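PDB 3EB8: cysteine protease-like virA, which is a secreted Shigella effector required for entry into epithelial cells and for spreading within and between them, although its reported tubulin-protease activity has been disputed. Local coordinates for residues A11-H14 with S15-K18; D143-R146 with D147-S151; Q190-S193 with Y194-N198; N264-P267 with E268-V271. All blocks are in the same frame, centred on the assembly; numbering follows the deposited sequence.

Contact 1 of 4, residues A11-H14 with S15-K18; sequences AEKH and SEKK
Glu16 packs back onto Glu12 and Lys13 in the opening turns of helix 12-21, a worked example of how a side chain at the start of an alpha-helix rests on the residues three and four positions before it. Its CB rests against the carbonyl oxygens of the preceding turn, 3.4 Å from Glu12 O and slightly farther from Lys13 O. CG then stands anti to the backbone N (chi1 -171°), and the extended chain beyond it carries the carboxylate back toward the beginning of the helix. There OE2 of Glu16 lies 4.0 Å from Glu12 O, another oxygen, and approaches the Lys13 methylene CE at 4.3 Å. The ammonium lies beyond: Lys13 NZ is 4.9 Å from Glu16 OE2, so any attraction acts at a distance and is probably screened on this exposed surface. The backbone bonds shorten along the helix. Glu16 N makes a weak bond to Glu12 O, whereas Lys17 N reaches Lys13 O at 2.9 Å. Farther on, Lys17 NZ has a long, weak ion pair with Asp21. The last bond of the series is short but bent, Lys18 N lying 2.7 Å from His14 O with an angle of 140° at the hydrogen, and Lys18 CB crowds the same oxygen at 3.2 Å.

Contact 2 of 4, residues D143-R146 with D147-S151; sequences DIYR and DIRAS
Ile144 and Ile148 lie side by side, one turn apart, on the buried flank of helix 140-149, and their CG1 atoms touch at 3.8 Å. This is the tight part of the contact. Ile174 meets Ile144, while Ile170 and Ala171 meet Ile148, all three from helix 167-176; Phe236 also packs on Ile144. The backbone between them is joined by Ile148 N to Ile144 O at 2.8 Å in an almost straight line (173°).

Tyr145 and Arg149 repeat the same spacing toward solvent, without the enclosure that helix 167-176 gives the isoleucines. Both side chains leave with CG anti to the backbone N, which sends them out together, and the ring and guanidinium planes differ by 3°. The near-parallel planes are not a stack, however: the touching is done by the methylene CD of Arg149, 3.3 Å from Tyr145 OH, and the guanidinium carbon stays farther off. The acids sit on another flank, where Asp143 OD2 accepts from Ser139 OG and Gln238 N, and Asp147 OD2 is bonded to Thr156.

At the far end Ile148 O is gripped twice, by Ser151 N at 3.0 Å and by Ser151 OG, which comes in the carbonyl plane onto a lone pair. The chemistry implies a divided helix: aliphatic contact holds it to its neighbour, hydrogen bonds tie its acids and its end, and the guanidinium of Arg149 probably keeps its charge toward solvent.

Contact 3 of 4, residues Q190-S193 with Y194-N198; sequences QMLS and YNQVN
Ser193 OG is turned between its own backbone N and carbonyl carbon (chi1 68°), and Gln196 sets CG beside its N (chi1 -78°) before bending at chi2; together these rotations close a capping box at the start of helix 194-204. The bonding is reciprocal. Gln196 N donates to Ser193 OG at 2.9 Å, and Ser193 N returns the bond to Gln196 OE1 at 2.7 Å. The second donor stands above the amide carbonyl plane, 39° out of it and not on a lone pair. Two N-H groups at the helix entrance are thus satisfied. The first regular helical bond follows, Val197 N to Ser193 O at 3.2 Å.

Outside the box, Leu192 and Val197 flank the cap as a hydrophobic staple, with Leu192 CB 3.4 Å from Val197 CG1. Both residues are buried: Leu192 touches Leu177 and Glu176 at the end of helix 167-176, and Val197 touches Thr220 of helix 210-221. The whole cap lies in the region 182-273 assigned to tubulin binding. Within the first helical turn, the exposed Tyr194 ring has Asn198 CB 4.1 Å above one face, displaced toward the rim.

Contact 4 of 4, residues N264-P267 with E268-V271; sequences NFMP and EQRV
Met266 closes over Gln269 and Val271 where the chain leaves helix 245-265, and the residues between form a beta turn of roughly type I geometry with Pro267 and Glu268 at its corners. The first shell gathers round one methyl group. Met266 CE touches Gln269 CG at 3.4 Å and Val271 CG2 at 3.5 Å, the methionine and valine side chains crossing at about a right angle. Nearer the backbone, Met266 CB meets Gln269 CB at 3.6 Å, so the two ends of the turn are joined by apolar carbon atoms. A bend at chi3 (-53°) of Met266 swings CE round toward these partners, and Gln269, itself bent at chi2, presents its CG while its amide leads away.

The next shell fixes this cluster against the body of the protein. Ile311 of strand 300-312 touches both Met266 and Val271, Ser309 adds to the valine, and Phe103 lies against Met266 while its ring also meets that of Phe265, the planes about 10° apart. Arg262, one helical turn back, donates from NH2 to Gln269 O, tying the loop to the helix it has just left. Both segments belong to the region 182-273 linked to tubulin binding.

On the solvent side the corner residues make their own contact. Proline, its ring holding phi near -61°, suits the first corner, and Glu268 curls back over it, with CG between its backbone N and carbonyl carbon and a bend at chi2. Its carboxylate ends with OE1 3.1 Å from Pro267 CD, a methylene probably somewhat polarised by the adjoining amide nitrogen.

The four contacts follow one another along the chain without overlapping, and each is local to a helix or its end: contact 1 the opening turns of helix 12-21, contact 2 the last turns of helix 140-149, contact 3 the start of helix 194-204, contact 4 the exit from helix 245-265. Contacts 2 and 3 have centres about 21 Å apart on the same side of the chain's centre, with helix 167-176 touching both. Contact 1 lies about 37 Å from contact 2, across the chain's centre. Contacts 3 and 4 share the region 182-273 yet stand about 48 Å apart, centre to centre, so the segment assigned to tubulin binding extends across much of the molecule.

Contact 1 of 4, residues A11-H14 with S15-K18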
ATOM      1  N   ALA A  11      25.984  11.135  -3.584  1.00120.94           N
ATOM      2  CA  ALA A  11      26.301  11.816  -4.837  1.00116.84           C
ATOM      3  C   ALA A  11      25.684  11.082  -6.030  1.00107.72           C
ATOM      4  O   ALA A  11      24.658  11.493  -6.582  1.00 85.46           O
ATOM      5  CB  ALA A  11      27.815  11.938  -5.003  1.00110.98           C
ATOM      6  N   GLU A  12      26.323   9.986  -6.419  1.00111.75           N
ATOM      7  CA  GLU A  12      25.827   9.153  -7.500  1.00103.24           C
ATOM      8  C   GLU A  12      24.541   8.461  -7.058  1.00 93.08           C
ATOM      9  O   GLU A  12      23.890   7.779  -7.850  1.00 74.63           O
ATOM     10  CB  GLU A  12      26.881   8.102  -7.882  1.00107.63           C
ATOM     11  CG  GLU A  12      28.214   8.678  -8.380  1.00112.03           C
ATOM     12  CD  GLU A  12      29.361   7.671  -8.324  1.00109.80           C
ATOM     13  OE1 GLU A  12      29.993   7.406  -9.378  1.00 83.81           O
ATOM     14  OE2 GLU A  12      29.630   7.146  -7.219  1.00119.68           O
ATOM     15  N   LYS A  13      24.182   8.637  -5.788  1.00 88.74           N
ATOM     16  CA  LYS A  13      23.069   7.894  -5.205  1.00 70.00           C
ATOM     17  C   LYS A  13      21.731   8.578  -5.391  1.00 69.98           C
ATOM     18  O   LYS A  13      20.718   7.904  -5.573  1.00 75.87           O
ATOM     19  CB  LYS A  13      23.318   7.564  -3.728  1.00 79.03           C
ATOM     20  CG  LYS A  13      24.003   6.205  -3.512  1.00 96.67           C
ATOM     21  CD  LYS A  13      25.317   6.116  -4.294  1.00106.78           C
ATOM     22  CE  LYS A  13      25.842   4.691  -4.423  1.00 97.51           C
ATOM     23  NZ  LYS A  13      27.216   4.691  -5.028  1.00 96.30           N
ATOM     24  N   HIS A  14      21.712   9.907  -5.351  1.00 84.88           N
ATOM     25  CA  HIS A  14      20.475  10.607  -5.679  1.00 92.63           C
ATOM     26  C   HIS A  14      20.079  10.391  -7.140  1.00 85.60           C
ATOM     27  O   HIS A  14      18.935  10.052  -7.420  1.00 84.88           O
ATOM     28  CB  HIS A  14      20.482  12.099  -5.298  1.00 97.74           C
ATOM     29  CG  HIS A  14      21.837  12.658  -5.004  1.00116.72           C
ATOM     30  ND1 HIS A  14      22.502  12.406  -3.824  1.00128.24           N
ATOM     31  CD2 HIS A  14      22.630  13.494  -5.714  1.00126.82           C
ATOM     32  CE1 HIS A  14      23.657  13.045  -3.829  1.00136.35           C
ATOM     33  NE2 HIS A  14      23.761  13.712  -4.965  1.00135.03           N
ATOM     34  N   SER A  15      21.017  10.570  -8.063  1.00 63.88           N
ATOM     35  CA  SER A  15      20.746  10.301  -9.477  1.00 63.57           C
ATOM     36  C   SER A  15      20.152   8.913  -9.658  1.00 69.08           C
ATOM     37  O   SER A  15      19.153   8.723 -10.363  1.00 65.86           O
ATOM     38  CB  SER A  15      22.028  10.401 -10.304  1.00 65.11           C
ATOM     39  OG  SER A  15      22.491  11.736 -10.344  1.00 73.67           O
ATOM     40  N   GLU A  16      20.785   7.940  -9.020  1.00 62.74           N
ATOM     41  CA  GLU A  16      20.319   6.568  -9.074  1.00 61.90           C
ATOM     42  C   GLU A  16      18.875   6.456  -8.570  1.00 60.30           C
ATOM     43  O   GLU A  16      18.011   5.929  -9.254  1.00 59.70           O
ATOM     44  CB  GLU A  16      21.259   5.661  -8.274  1.00 62.70           C
ATOM     45  CG  GLU A  16      20.971   4.182  -8.447  1.00 90.15           C
ATOM     46  CD  GLU A  16      22.122   3.297  -8.009  1.00 92.46           C
ATOM     47  OE1 GLU A  16      21.912   2.068  -7.954  1.00 94.90           O
ATOM     48  OE2 GLU A  16      23.229   3.821  -7.722  1.00 90.91           O
ATOM     49  N   LYS A  17      18.604   6.970  -7.381  1.00 60.00           N
ATOM     50  CA  LYS A  17      17.279   6.806  -6.817  1.00 58.64           C
ATOM     51  C   LYS A  17      16.255   7.622  -7.593  1.00 58.14           C
ATOM     52  O   LYS A  17      15.080   7.287  -7.593  1.00 70.67           O
ATOM     53  CB  LYS A  17      17.270   7.139  -5.320  1.00 59.97           C
ATOM     54  CG  LYS A  17      16.807   8.528  -4.964  1.00 82.52           C
ATOM     55  CD  LYS A  17      15.347   8.499  -4.567  1.00 92.92           C
ATOM     56  CE  LYS A  17      15.093   7.456  -3.484  1.00 87.69           C
ATOM     57  NZ  LYS A  17      13.637   7.143  -3.367  1.00 79.99           N
ATOM     58  N   LYS A  18      16.717   8.671  -8.276  1.00 62.46           N
ATOM     59  CA  LYS A  18      15.859   9.556  -9.072  1.00 58.88           C
ATOM     60  C   LYS A  18      15.444   8.854 -10.376  1.00 58.62           C
ATOM     61  O   LYS A  18      14.288   8.902 -10.780  1.00 58.07           O
ATOM     62  CB  LYS A  18      16.589  10.869  -9.370  1.00 60.10           C
ATOM     63  CG  LYS A  18      15.785  12.142  -9.115  1.00 84.95           C
ATOM     64  CD  LYS A  18      15.226  12.739 -10.405  1.00 92.53           C
ATOM     65  CE  LYS A  18      15.140  14.275 -10.346  1.00 98.44           C
ATOM     66  NZ  LYS A  18      13.994  14.817  -9.543  1.00 96.46           N
TER

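Contact 2 of 4, residues D143-R146 with D147-S151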
ATOM      1  N   ASP A 143     -13.435  -1.433  11.694  1.00 56.18           N
ATOM      2  CA  ASP A 143     -12.070  -1.610  11.216  1.00 55.45           C
ATOM      3  C   ASP A 143     -11.218  -0.336  11.370  1.00 54.02           C
ATOM      4  O   ASP A 143     -10.123  -0.380  11.920  1.00 54.53           O
ATOM      5  CB  ASP A 143     -12.076  -2.109   9.767  1.00 54.57           C
ATOM      6  CG  ASP A 143     -12.637  -3.513   9.647  1.00 56.41           C
ATOM      7  OD1 ASP A 143     -12.662  -4.219  10.681  1.00 58.56           O
ATOM      8  OD2 ASP A 143     -13.060  -3.916   8.536  1.00 56.03           O
ATOM      9  N   ILE A 144     -11.705   0.807  10.908  1.00 52.53           N
ATOM     10  CA  ILE A 144     -10.909   2.032  11.088  1.00 51.54           C
ATOM     11  C   ILE A 144     -10.805   2.420  12.575  1.00 52.79           C
ATOM     12  O   ILE A 144      -9.726   2.732  13.068  1.00 53.00           O
ATOM     13  CB  ILE A 144     -11.392   3.208  10.200  1.00 49.96           C
ATOM     14  CG1 ILE A 144     -10.380   4.358  10.242  1.00 49.22           C
ATOM     15  CG2 ILE A 144     -12.769   3.658  10.612  1.00 50.42           C
ATOM     16  CD1 ILE A 144     -10.592   5.438   9.173  1.00 47.90           C
ATOM     17  N   TYR A 145     -11.915   2.354  13.297  1.00 53.88           N
ATOM     18  CA  TYR A 145     -11.896   2.626  14.722  1.00 55.41           C
ATOM     19  C   TYR A 145     -10.795   1.818  15.437  1.00 56.77           C
ATOM     20  O   TYR A 145      -9.892   2.388  16.053  1.00 57.01           O
ATOM     21  CB  TYR A 145     -13.260   2.339  15.362  1.00 56.90           C
ATOM     22  CG  TYR A 145     -13.280   2.634  16.845  1.00 58.74           C
ATOM     23  CD1 TYR A 145     -13.325   3.936  17.300  1.00 58.48           C
ATOM     24  CD2 TYR A 145     -13.204   1.616  17.781  1.00 60.99           C
ATOM     25  CE1 TYR A 145     -13.321   4.224  18.641  1.00 60.32           C
ATOM     26  CE2 TYR A 145     -13.203   1.888  19.137  1.00 62.89           C
ATOM     27  CZ  TYR A 145     -13.263   3.199  19.564  1.00 63.25           C
ATOM     28  OH  TYR A 145     -13.262   3.498  20.914  1.00 65.83           O
ATOM     29  N   ARG A 146     -10.881   0.493  15.356  1.00 62.13           N
ATOM     30  CA  ARG A 146      -9.904  -0.363  16.016  1.00 59.64           C
ATOM     31  C   ARG A 146      -8.475   0.037  15.642  1.00 65.10           C
ATOM     32  O   ARG A 146      -7.618   0.197  16.522  1.00 59.79           O
ATOM     33  CB  ARG A 146     -10.162  -1.839  15.695  1.00 68.85           C
ATOM     34  CG  ARG A 146     -11.530  -2.305  16.143  1.00 89.94           C
ATOM     35  CD  ARG A 146     -11.890  -3.697  15.633  1.00105.78           C
ATOM     36  NE  ARG A 146     -13.328  -3.796  15.387  1.00114.38           N
ATOM     37  CZ  ARG A 146     -14.039  -4.913  15.493  1.00121.54           C
ATOM     38  NH1 ARG A 146     -13.454  -6.045  15.861  1.00125.03           N
ATOM     39  NH2 ARG A 146     -15.343  -4.894  15.242  1.00123.57           N
ATOM     40  N   ASP A 147      -8.225   0.218  14.347  1.00 56.78           N
ATOM     41  CA  ASP A 147      -6.869   0.502  13.885  1.00 59.33           C
ATOM     42  C   ASP A 147      -6.346   1.881  14.333  1.00 59.53           C
ATOM     43  O   ASP A 147      -5.192   2.010  14.753  1.00 56.23           O
ATOM     44  CB  ASP A 147      -6.755   0.341  12.366  1.00 70.35           C
ATOM     45  CG  ASP A 147      -5.306   0.376  11.886  1.00 89.21           C
ATOM     46  OD1 ASP A 147      -4.812  -0.677  11.425  1.00106.03           O
ATOM     47  OD2 ASP A 147      -4.656   1.445  11.990  1.00 76.94           O
ATOM     48  N   ILE A 148      -7.186   2.906  14.242  1.00 54.51           N
ATOM     49  CA  ILE A 148      -6.763   4.222  14.692  1.00 54.13           C
ATOM     50  C   ILE A 148      -6.590   4.210  16.193  1.00 56.08           C
ATOM     51  O   ILE A 148      -5.664   4.811  16.717  1.00 56.65           O
ATOM     52  CB  ILE A 148      -7.744   5.326  14.272  1.00 52.90           C
ATOM     53  CG1 ILE A 148      -7.736   5.472  12.746  1.00 51.15           C
ATOM     54  CG2 ILE A 148      -7.368   6.648  14.923  1.00 53.20           C
ATOM     55  CD1 ILE A 148      -6.362   5.604  12.151  1.00 50.74           C
ATOM     56  N   ARG A 149      -7.470   3.506  16.890  1.00 57.36           N
ATOM     57  CA  ARG A 149      -7.365   3.460  18.333  1.00 59.51           C
ATOM     58  C   ARG A 149      -5.997   2.903  18.726  1.00 67.39           C
ATOM     59  O   ARG A 149      -5.369   3.375  19.678  1.00 63.30           O
ATOM     60  CB  ARG A 149      -8.508   2.667  18.963  1.00 61.03           C
ATOM     61  CG  ARG A 149      -8.606   2.890  20.457  1.00 63.30           C
ATOM     62  CD  ARG A 149     -10.015   2.746  20.976  1.00 70.20           C
ATOM     63  NE  ARG A 149     -10.040   2.497  22.419  1.00 67.71           N
ATOM     64  CZ  ARG A 149     -10.062   3.456  23.339  1.00 68.15           C
ATOM     65  NH1 ARG A 149     -10.059   4.729  22.967  1.00 66.49           N
ATOM     66  NH2 ARG A 149     -10.081   3.146  24.625  1.00 70.95           N
ATOM     67  N   ALA A 150      -5.514   1.933  17.960  1.00 60.60           N
ATOM     68  CA  ALA A 150      -4.262   1.265  18.295  1.00 68.67           C
ATOM     69  C   ALA A 150      -3.062   1.876  17.583  1.00 64.40           C
ATOM     70  O   ALA A 150      -1.954   1.360  17.681  1.00 69.33           O
ATOM     71  CB  ALA A 150      -4.360  -0.226  17.986  1.00 63.30           C
ATOM     72  N   SER A 151      -3.280   2.974  16.869  1.00 65.86           N
ATOM     73  CA  SER A 151      -2.225   3.558  16.044  1.00 71.83           C
ATOM     74  C   SER A 151      -1.069   4.143  16.854  1.00 67.79           C
ATOM     75  O   SER A 151       0.069   4.176  16.378  1.00 73.36           O
ATOM     76  CB  SER A 151      -2.789   4.619  15.079  1.00 63.95           C
ATOM     77  OG  SER A 151      -2.898   5.895  15.691  1.00 70.14           O
TER

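Contact 3 of 4, residues Q190-S193 with Y194-N198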
ATOM      1  N   GLN A 190     -22.676  10.998   8.176  1.00 70.99           N
ATOM      2  CA  GLN A 190     -23.047  12.367   7.839  1.00 78.92           C
ATOM      3  C   GLN A 190     -21.782  13.194   7.788  1.00 69.98           C
ATOM      4  O   GLN A 190     -20.924  13.087   8.660  1.00 85.67           O
ATOM      5  CB  GLN A 190     -24.019  12.948   8.865  1.00 92.73           C
ATOM      6  CG  GLN A 190     -25.452  12.478   8.690  1.00108.84           C
ATOM      7  CD  GLN A 190     -26.267  12.648   9.956  1.00120.67           C
ATOM      8  OE1 GLN A 190     -25.788  13.209  10.944  1.00120.07           O
ATOM      9  NE2 GLN A 190     -27.503  12.157   9.937  1.00122.98           N
ATOM     10  N   MET A 191     -21.669  14.019   6.760  1.00 69.91           N
ATOM     11  CA  MET A 191     -20.448  14.773   6.526  1.00 75.96           C
ATOM     12  C   MET A 191     -20.314  15.962   7.472  1.00 75.43           C
ATOM     13  O   MET A 191     -21.314  16.534   7.910  1.00 79.29           O
ATOM     14  CB  MET A 191     -20.383  15.212   5.062  1.00 88.54           C
ATOM     15  CG  MET A 191     -20.056  14.056   4.126  1.00100.45           C
ATOM     16  SD  MET A 191     -18.517  13.247   4.613  1.00 87.78           S
ATOM     17  CE  MET A 191     -17.454  14.697   4.711  1.00 50.59           C
ATOM     18  N   LEU A 192     -19.073  16.323   7.793  1.00 74.60           N
ATOM     19  CA  LEU A 192     -18.815  17.399   8.743  1.00 56.03           C
ATOM     20  C   LEU A 192     -19.005  18.776   8.122  1.00 57.44           C
ATOM     21  O   LEU A 192     -18.641  19.002   6.966  1.00 58.67           O
ATOM     22  CB  LEU A 192     -17.404  17.275   9.341  1.00 55.10           C
ATOM     23  CG  LEU A 192     -17.243  16.343  10.550  1.00 76.32           C
ATOM     24  CD1 LEU A 192     -17.508  14.922  10.144  1.00 71.68           C
ATOM     25  CD2 LEU A 192     -15.858  16.447  11.182  1.00 79.28           C
ATOM     26  N   SER A 193     -19.572  19.701   8.889  1.00 59.57           N
ATOM     27  CA  SER A 193     -19.663  21.079   8.429  1.00 61.35           C
ATOM     28  C   SER A 193     -18.265  21.674   8.265  1.00 60.90           C
ATOM     29  O   SER A 193     -17.294  21.153   8.803  1.00 59.59           O
ATOM     30  CB  SER A 193     -20.462  21.928   9.413  1.00 63.99           C
ATOM     31  OG  SER A 193     -19.758  22.086  10.632  1.00 99.19           O
ATOM     32  N   TYR A 194     -18.169  22.772   7.525  1.00 62.29           N
ATOM     33  CA  TYR A 194     -16.935  23.532   7.514  1.00 64.51           C
ATOM     34  C   TYR A 194     -16.549  23.949   8.936  1.00 68.70           C
ATOM     35  O   TYR A 194     -15.377  23.879   9.316  1.00 62.99           O
ATOM     36  CB  TYR A 194     -17.037  24.778   6.629  1.00 64.74           C
ATOM     37  CG  TYR A 194     -15.896  25.723   6.907  1.00 71.43           C
ATOM     38  CD1 TYR A 194     -14.670  25.570   6.274  1.00 64.72           C
ATOM     39  CD2 TYR A 194     -16.030  26.736   7.841  1.00 73.90           C
ATOM     40  CE1 TYR A 194     -13.620  26.416   6.546  1.00 66.03           C
ATOM     41  CE2 TYR A 194     -14.989  27.590   8.121  1.00 76.75           C
ATOM     42  CZ  TYR A 194     -13.784  27.426   7.472  1.00 74.66           C
ATOM     43  OH  TYR A 194     -12.749  28.287   7.759  1.00 72.18           O
ATOM     44  N   ASN A 195     -17.532  24.413   9.705  1.00 65.67           N
ATOM     45  CA  ASN A 195     -17.303  24.775  11.094  1.00 66.97           C
ATOM     46  C   ASN A 195     -16.637  23.672  11.898  1.00 65.02           C
ATOM     47  O   ASN A 195     -15.658  23.914  12.600  1.00 80.74           O
ATOM     48  CB  ASN A 195     -18.613  25.156  11.765  1.00 69.24           C
ATOM     49  CG  ASN A 195     -19.069  26.527  11.384  1.00 79.99           C
ATOM     50  OD1 ASN A 195     -18.370  27.234  10.658  1.00 75.37           O
ATOM     51  ND2 ASN A 195     -20.248  26.924  11.865  1.00 74.46           N
ATOM     52  N   GLN A 196     -17.172  22.461  11.794  1.00 63.35           N
ATOM     53  CA  GLN A 196     -16.679  21.344  12.586  1.00 61.90           C
ATOM     54  C   GLN A 196     -15.243  20.967  12.250  1.00 61.23           C
ATOM     55  O   GLN A 196     -14.393  20.905  13.139  1.00 72.64           O
ATOM     56  CB  GLN A 196     -17.593  20.129  12.444  1.00 60.83           C
ATOM     57  CG  GLN A 196     -18.873  20.207  13.270  1.00 62.75           C
ATOM     58  CD  GLN A 196     -20.044  19.528  12.576  1.00 79.85           C
ATOM     59  OE1 GLN A 196     -19.903  18.995  11.476  1.00 70.96           O
ATOM     60  NE2 GLN A 196     -21.204  19.548  13.212  1.00 64.26           N
ATOM     61  N   VAL A 197     -14.970  20.714  10.972  1.00 69.79           N
ATOM     62  CA  VAL A 197     -13.633  20.302  10.561  1.00 63.70           C
ATOM     63  C   VAL A 197     -12.624  21.400  10.884  1.00 71.04           C
ATOM     64  O   VAL A 197     -11.504  21.119  11.299  1.00 66.47           O
ATOM     65  CB  VAL A 197     -13.551  19.955   9.059  1.00 59.78           C
ATOM     66  CG1 VAL A 197     -14.839  19.332   8.584  1.00 61.93           C
ATOM     67  CG2 VAL A 197     -13.216  21.176   8.230  1.00 59.02           C
ATOM     68  N   ASN A 198     -13.033  22.652  10.708  1.00 60.50           N
ATOM     69  CA  ASN A 198     -12.154  23.767  10.992  1.00 67.61           C
ATOM     70  C   ASN A 198     -11.662  23.757  12.438  1.00 74.82           C
ATOM     71  O   ASN A 198     -10.562  24.235  12.733  1.00 72.59           O
ATOM     72  CB  ASN A 198     -12.839  25.085  10.678  1.00 64.66           C
ATOM     73  CG  ASN A 198     -11.892  26.250  10.773  1.00 79.96           C
ATOM     74  OD1 ASN A 198     -12.028  27.090  11.654  1.00 76.62           O
ATOM     75  ND2 ASN A 198     -10.898  26.290   9.883  1.00 85.52           N
TER

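Contact 4 of 4, residues N264-P267 with E268-V271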
ATOM      1  N   ASN A 264       9.458 -23.896  12.878  1.00 51.76           N
ATOM      2  CA  ASN A 264      10.844 -24.320  12.714  1.00 51.52           C
ATOM      3  C   ASN A 264      11.819 -23.461  13.534  1.00 50.73           C
ATOM      4  O   ASN A 264      12.715 -23.976  14.189  1.00 53.47           O
ATOM      5  CB  ASN A 264      11.211 -24.252  11.228  1.00 60.45           C
ATOM      6  CG  ASN A 264      12.010 -25.441  10.765  1.00 66.08           C
ATOM      7  OD1 ASN A 264      11.961 -26.504  11.377  1.00 74.71           O
ATOM      8  ND2 ASN A 264      12.748 -25.272   9.668  1.00 68.45           N
ATOM      9  N   PHE A 265      11.617 -22.146  13.515  1.00 48.67           N
ATOM     10  CA  PHE A 265      12.608 -21.211  14.035  1.00 53.17           C
ATOM     11  C   PHE A 265      12.245 -20.568  15.369  1.00 61.74           C
ATOM     12  O   PHE A 265      13.125 -20.318  16.190  1.00 76.56           O
ATOM     13  CB  PHE A 265      12.936 -20.130  12.993  1.00 54.93           C
ATOM     14  CG  PHE A 265      13.402 -20.689  11.667  1.00 52.44           C
ATOM     15  CD1 PHE A 265      12.741 -20.371  10.498  1.00 61.09           C
ATOM     16  CD2 PHE A 265      14.486 -21.554  11.604  1.00 62.27           C
ATOM     17  CE1 PHE A 265      13.155 -20.893   9.281  1.00 60.74           C
ATOM     18  CE2 PHE A 265      14.914 -22.087  10.387  1.00 49.31           C
ATOM     19  CZ  PHE A 265      14.243 -21.757   9.229  1.00 54.37           C
ATOM     20  N   MET A 266      10.968 -20.295  15.599  1.00 52.21           N
ATOM     21  CA  MET A 266      10.582 -19.645  16.853  1.00 47.44           C
ATOM     22  C   MET A 266       9.217 -20.093  17.375  1.00 49.01           C
ATOM     23  O   MET A 266       8.288 -19.284  17.462  1.00 49.05           O
ATOM     24  CB  MET A 266      10.631 -18.130  16.697  1.00 47.31           C
ATOM     25  CG  MET A 266      10.016 -17.610  15.413  1.00 48.77           C
ATOM     26  SD  MET A 266      10.639 -15.979  14.906  1.00 63.64           S
ATOM     27  CE  MET A 266      10.373 -14.993  16.376  1.00 46.39           C
ATOM     28  N   PRO A 267       9.100 -21.387  17.727  1.00 48.02           N
ATOM     29  CA  PRO A 267       7.873 -22.003  18.238  1.00 56.79           C
ATOM     30  C   PRO A 267       7.436 -21.331  19.539  1.00 61.83           C
ATOM     31  O   PRO A 267       6.246 -21.144  19.767  1.00 73.15           O
ATOM     32  CB  PRO A 267       8.287 -23.458  18.534  1.00 54.75           C
ATOM     33  CG  PRO A 267       9.615 -23.657  17.937  1.00 50.38           C
ATOM     34  CD  PRO A 267      10.249 -22.309  17.754  1.00 52.98           C
ATOM     35  N   GLU A 268       8.403 -20.978  20.380  1.00 59.96           N
ATOM     36  CA  GLU A 268       8.130 -20.436  21.710  1.00 76.86           C
ATOM     37  C   GLU A 268       7.885 -18.932  21.658  1.00 83.26           C
ATOM     38  O   GLU A 268       7.096 -18.397  22.433  1.00 84.00           O
ATOM     39  CB  GLU A 268       9.283 -20.767  22.675  1.00 72.62           C
ATOM     40  CG  GLU A 268      10.530 -19.869  22.545  1.00 88.51           C
ATOM     41  CD  GLU A 268      11.165 -19.893  21.161  1.00 95.77           C
ATOM     42  OE1 GLU A 268      11.002 -20.895  20.443  1.00 91.59           O
ATOM     43  OE2 GLU A 268      11.833 -18.905  20.788  1.00100.69           O
ATOM     44  N   GLN A 269       8.552 -18.262  20.719  1.00 78.91           N
ATOM     45  CA  GLN A 269       8.487 -16.805  20.609  1.00 76.50           C
ATOM     46  C   GLN A 269       7.106 -16.291  20.219  1.00 70.82           C
ATOM     47  O   GLN A 269       6.395 -16.907  19.436  1.00 79.64           O
ATOM     48  CB  GLN A 269       9.543 -16.291  19.633  1.00 84.66           C
ATOM     49  CG  GLN A 269       9.724 -14.792  19.677  1.00 84.29           C
ATOM     50  CD  GLN A 269      10.267 -14.310  21.009  1.00 82.90           C
ATOM     51  OE1 GLN A 269       9.797 -13.309  21.551  1.00 75.38           O
ATOM     52  NE2 GLN A 269      11.259 -15.023  21.545  1.00 73.25           N
ATOM     53  N   ARG A 270       6.763 -15.126  20.753  1.00 83.17           N
ATOM     54  CA  ARG A 270       5.406 -14.576  20.719  1.00 77.04           C
ATOM     55  C   ARG A 270       4.923 -13.982  19.389  1.00 75.57           C
ATOM     56  O   ARG A 270       3.805 -14.260  18.956  1.00 80.96           O
ATOM     57  CB  ARG A 270       5.276 -13.528  21.824  1.00 87.07           C
ATOM     58  CG  ARG A 270       4.011 -12.705  21.788  1.00 91.70           C
ATOM     59  CD  ARG A 270       4.079 -11.590  22.825  1.00106.61           C
ATOM     60  NE  ARG A 270       3.318 -10.407  22.421  1.00125.50           N
ATOM     61  CZ  ARG A 270       3.867  -9.292  21.949  1.00135.71           C
ATOM     62  NH1 ARG A 270       5.185  -9.201  21.829  1.00136.37           N
ATOM     63  NH2 ARG A 270       3.102  -8.263  21.605  1.00141.65           N
ATOM     64  N   VAL A 271       5.748 -13.140  18.771  1.00 65.29           N
ATOM     65  CA  VAL A 271       5.445 -12.510  17.461  1.00 65.47           C
ATOM     66  C   VAL A 271       4.094 -11.793  17.271  1.00 63.59           C
ATOM     67  O   VAL A 271       3.035 -12.417  17.134  1.00 62.50           O
ATOM     68  CB  VAL A 271       5.667 -13.461  16.261  1.00 64.02           C
ATOM     69  CG1 VAL A 271       5.643 -12.662  14.963  1.00 45.61           C
ATOM     70  CG2 VAL A 271       6.977 -14.194  16.417  1.00 45.97           C
TER